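Local coordinates for protein beta-galactosidase (PDB 4OIF) that probably hydrolyses terminal non-reducing beta-D-galactose residues of beta-D-galactosides as a zinc-binding, trimeric enzyme of glycoside hydrolase family 42, at residues Asp308-Leu313 / Tyr417-Asn422. Numbering follows the deposited sequence.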
ATOM      1  N   ASP A 308      32.745   3.228   8.512  1.00  7.77           N
ATOM      2  CA  ASP A 308      33.447   2.730   9.671  1.00  8.76           C
ATOM      3  C   ASP A 308      33.138   1.248   9.843  1.00 17.76           C
ATOM      4  O   ASP A 308      34.024   0.432  10.166  1.00 14.28           O
ATOM      5  CB  ASP A 308      33.065   3.543  10.901  1.00  7.71           C
ATOM      6  CG  ASP A 308      33.624   4.956  10.845  1.00 15.19           C
ATOM      7  OD1 ASP A 308      34.530   5.213  10.020  1.00 10.46           O
ATOM      8  OD2 ASP A 308      33.161   5.816  11.618  1.00 10.96           O
ATOM      9  N   LEU A 309      31.888   0.894   9.587  1.00 11.83           N
ATOM     10  CA  LEU A 309      31.506  -0.497   9.689  1.00  9.16           C
ATOM     11  C   LEU A 309      32.330  -1.361   8.724  1.00 12.98           C
ATOM     12  O   LEU A 309      32.966  -2.340   9.135  1.00 15.78           O
ATOM     13  CB  LEU A 309      30.001  -0.655   9.427  1.00 10.14           C
ATOM     14  CG  LEU A 309      29.477  -2.093   9.343  1.00 16.40           C
ATOM     15  CD1 LEU A 309      29.720  -2.872  10.634  1.00  8.23           C
ATOM     16  CD2 LEU A 309      28.012  -2.095   8.981  1.00 11.23           C
ATOM     17  N   TYR A 310      32.346  -0.982   7.450  1.00 14.96           N
ATOM     18  CA  TYR A 310      32.955  -1.826   6.422  1.00 14.99           C
ATOM     19  C   TYR A 310      34.486  -1.808   6.442  1.00 11.56           C
ATOM     20  O   TYR A 310      35.134  -2.784   6.062  1.00  6.19           O
ATOM     21  CB  TYR A 310      32.431  -1.425   5.043  1.00 10.70           C
ATOM     22  CG  TYR A 310      30.998  -1.865   4.823  1.00 17.64           C
ATOM     23  CD1 TYR A 310      30.430  -2.845   5.633  1.00 16.41           C
ATOM     24  CD2 TYR A 310      30.218  -1.312   3.812  1.00 12.33           C
ATOM     25  CE1 TYR A 310      29.129  -3.262   5.453  1.00 14.06           C
ATOM     26  CE2 TYR A 310      28.908  -1.725   3.620  1.00 15.61           C
ATOM     27  CZ  TYR A 310      28.368  -2.698   4.453  1.00 16.82           C
ATOM     28  OH  TYR A 310      27.068  -3.123   4.295  1.00 13.12           O
ATOM     29  N   ARG A 311      35.067  -0.707   6.896  1.00  8.53           N
ATOM     30  CA  ARG A 311      36.498  -0.686   7.138  1.00 11.87           C
ATOM     31  C   ARG A 311      36.794  -1.677   8.246  1.00 10.36           C
ATOM     32  O   ARG A 311      37.653  -2.544   8.101  1.00 13.22           O
ATOM     33  CB  ARG A 311      36.992   0.712   7.521  1.00  9.34           C
ATOM     34  CG  ARG A 311      38.521   0.833   7.631  1.00  6.30           C
ATOM     35  CD  ARG A 311      38.911   2.040   8.450  1.00  7.13           C
ATOM     36  NE  ARG A 311      38.287   1.977   9.766  1.00 12.95           N
ATOM     37  CZ  ARG A 311      37.288   2.753  10.170  1.00  9.88           C
ATOM     38  NH1 ARG A 311      36.790   3.681   9.357  1.00  8.18           N
ATOM     39  NH2 ARG A 311      36.789   2.591  11.389  1.00  7.32           N
ATOM     40  N   SER A 312      36.043  -1.578   9.337  1.00 10.69           N
ATOM     41  CA  SER A 312      36.344  -2.392  10.506  1.00 12.19           C
ATOM     42  C   SER A 312      36.189  -3.907  10.311  1.00 17.16           C
ATOM     43  O   SER A 312      36.783  -4.671  11.063  1.00 21.95           O
ATOM     44  CB  SER A 312      35.485  -1.937  11.686  1.00 10.78           C
ATOM     45  OG  SER A 312      35.806  -0.605  12.054  1.00 12.40           O
ATOM     46  N   LEU A 313      35.408  -4.348   9.325  1.00 20.65           N
ATOM     47  CA  LEU A 313      35.220  -5.792   9.089  1.00 14.28           C
ATOM     48  C   LEU A 313      36.521  -6.587   9.013  1.00 17.82           C
ATOM     49  O   LEU A 313      36.626  -7.693   9.552  1.00 15.00           O
ATOM     50  CB  LEU A 313      34.431  -6.028   7.811  1.00  5.72           C
ATOM     51  CG  LEU A 313      32.950  -5.752   8.028  1.00 18.26           C
ATOM     52  CD1 LEU A 313      32.207  -5.777   6.710  1.00 11.67           C
ATOM     53  CD2 LEU A 313      32.369  -6.766   9.023  1.00 10.95           C
ATOM     54  N   TYR A 417      27.658  -3.901  16.384  1.00 11.08           N
ATOM     55  CA  TYR A 417      26.519  -4.172  15.530  1.00  6.25           C
ATOM     56  C   TYR A 417      26.444  -5.678  15.268  1.00 12.97           C
ATOM     57  O   TYR A 417      27.475  -6.340  15.165  1.00  5.81           O
ATOM     58  CB  TYR A 417      26.648  -3.405  14.220  1.00 12.80           C
ATOM     59  CG  TYR A 417      25.612  -3.769  13.185  1.00 15.18           C
ATOM     60  CD1 TYR A 417      24.304  -3.326  13.309  1.00 14.58           C
ATOM     61  CD2 TYR A 417      25.945  -4.540  12.072  1.00 16.31           C
ATOM     62  CE1 TYR A 417      23.347  -3.636  12.360  1.00 18.35           C
ATOM     63  CE2 TYR A 417      24.990  -4.865  11.117  1.00 14.23           C
ATOM     64  CZ  TYR A 417      23.686  -4.403  11.270  1.00 18.77           C
ATOM     65  OH  TYR A 417      22.702  -4.705  10.351  1.00 16.06           O
ATOM     66  N   ASP A 418      25.233  -6.219  15.169  1.00 12.14           N
ATOM     67  CA  ASP A 418      25.055  -7.646  14.911  1.00 12.26           C
ATOM     68  C   ASP A 418      23.900  -7.882  13.923  1.00 11.94           C
ATOM     69  O   ASP A 418      22.753  -7.475  14.169  1.00 10.68           O
ATOM     70  CB  ASP A 418      24.817  -8.390  16.228  1.00 11.57           C
ATOM     71  CG  ASP A 418      24.870  -9.895  16.072  1.00  8.87           C
ATOM     72  OD1 ASP A 418      25.980 -10.448  16.005  1.00 15.28           O
ATOM     73  OD2 ASP A 418      23.803 -10.534  16.035  1.00 15.15           O
ATOM     74  N   TRP A 419      24.226  -8.525  12.802  1.00 14.24           N
ATOM     75  CA  TRP A 419      23.270  -8.809  11.725  1.00 13.75           C
ATOM     76  C   TRP A 419      22.149  -9.721  12.194  1.00 11.33           C
ATOM     77  O   TRP A 419      20.974  -9.490  11.896  1.00 16.42           O
ATOM     78  CB  TRP A 419      23.984  -9.447  10.519  1.00 11.58           C
ATOM     79  CG  TRP A 419      24.382  -8.475   9.410  1.00 18.72           C
ATOM     80  CD1 TRP A 419      23.635  -8.133   8.314  1.00  9.49           C
ATOM     81  CD2 TRP A 419      25.622  -7.753   9.287  1.00 17.32           C
ATOM     82  NE1 TRP A 419      24.324  -7.242   7.530  1.00 14.81           N
ATOM     83  CE2 TRP A 419      25.547  -6.996   8.096  1.00 18.15           C
ATOM     84  CE3 TRP A 419      26.789  -7.681  10.062  1.00 13.17           C
ATOM     85  CZ2 TRP A 419      26.592  -6.160   7.668  1.00 14.89           C
ATOM     86  CZ3 TRP A 419      27.831  -6.854   9.634  1.00 14.63           C
ATOM     87  CH2 TRP A 419      27.723  -6.106   8.447  1.00 10.59           C
ATOM     88  N   GLU A 420      22.512 -10.770  12.918  1.00  9.24           N
ATOM     89  CA  GLU A 420      21.514 -11.710  13.383  1.00 11.27           C
ATOM     90  C   GLU A 420      20.574 -11.017  14.376  1.00  9.66           C
ATOM     91  O   GLU A 420      19.369 -11.240  14.350  1.00  7.05           O
ATOM     92  CB  GLU A 420      22.188 -12.953  13.978  1.00 11.23           C
ATOM     93  CG  GLU A 420      22.784 -13.864  12.888  1.00 12.30           C
ATOM     94  CD  GLU A 420      23.559 -15.079  13.414  1.00 20.85           C
ATOM     95  OE1 GLU A 420      23.864 -15.161  14.624  1.00 13.09           O
ATOM     96  OE2 GLU A 420      23.865 -15.964  12.594  1.00 16.73           O
ATOM     97  N   ASN A 421      21.122 -10.151  15.220  1.00  8.56           N
ATOM     98  CA  ASN A 421      20.312  -9.327  16.110  1.00 10.52           C
ATOM     99  C   ASN A 421      19.336  -8.431  15.343  1.00  8.83           C
ATOM    100  O   ASN A 421      18.176  -8.296  15.721  1.00 10.60           O
ATOM    101  CB  ASN A 421      21.210  -8.474  17.009  1.00  9.68           C
ATOM    102  CG  ASN A 421      20.417  -7.594  17.953  1.00  8.55           C
ATOM    103  OD1 ASN A 421      19.630  -8.085  18.763  1.00  9.95           O
ATOM    104  ND2 ASN A 421      20.637  -6.289  17.871  1.00  9.50           N
ATOM    105  N   ASN A 422      19.815  -7.817  14.270  1.00  7.73           N
ATOM    106  CA  ASN A 422      18.957  -7.031  13.396  1.00  8.51           C
ATOM    107  C   ASN A 422      17.789  -7.877  12.857  1.00  5.22           C
ATOM    108  O   ASN A 422      16.618  -7.494  12.965  1.00  8.02           O
ATOM    109  CB  ASN A 422      19.791  -6.450  12.247  1.00  6.74           C
ATOM    110  CG  ASN A 422      19.216  -5.158  11.697  1.00  8.12           C
ATOM    111  OD1 ASN A 422      18.038  -4.865  11.870  1.00 14.03           O
ATOM    112  ND2 ASN A 422      20.048  -4.387  11.012  1.00  9.31           N
TER
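Leu309 and Trp419 approach each other from opposite directions across the seam between the catalytic TIM barrel and the trimerisation domain. The CB of Leu309 is directed toward the segment 417-422, and with CG anti to the backbone N (chi1 173°) the side chain extends far enough for each methyl to find its own aromatic partner. CD2 reaches the benzo end of the indole, 4.1 Å from CH2 of Trp419, approaching the ring obliquely, while CD1 lies near CD2 of Tyr417 at 4.4 Å. Trp419 CH2 also comes to the rim of the Tyr310 ring, 4.4 Å from CE1, the two rings meeting edge to edge, each close to the plane of the other. Tyr417 and Trp419 themselves form a T-shaped pair: the phenol edge is directed at one indole face, and Tyr417 CE2 sits over the centre of the indole of Trp419, 3.4 Å above its plane. The phenol is further held by Asn422, whose ND2 donates to Tyr417 OH at 2.8 Å within its own amide plane. The polar ends of the other two rings are satisfied outside the contact, Tyr310 OH by Met257 O and Trp419 NE1 by Phe266 O. Asp418 serves as N-cap of the helix carrying Trp419, its OD2 accepting from Asn421 N at 2.8 Å. Buried and apolar where the segments touch, the interface joins the C-terminal end of helix 296-312 to the start of helix 419-427, just after strand 413-416. Pro265 of strand 264-265 touches Leu309, Tyr417 and Trp419 alike, Val458 of strand 456-459 packs on Leu309, and Leu442 of helix 438-451 lies against Tyr417.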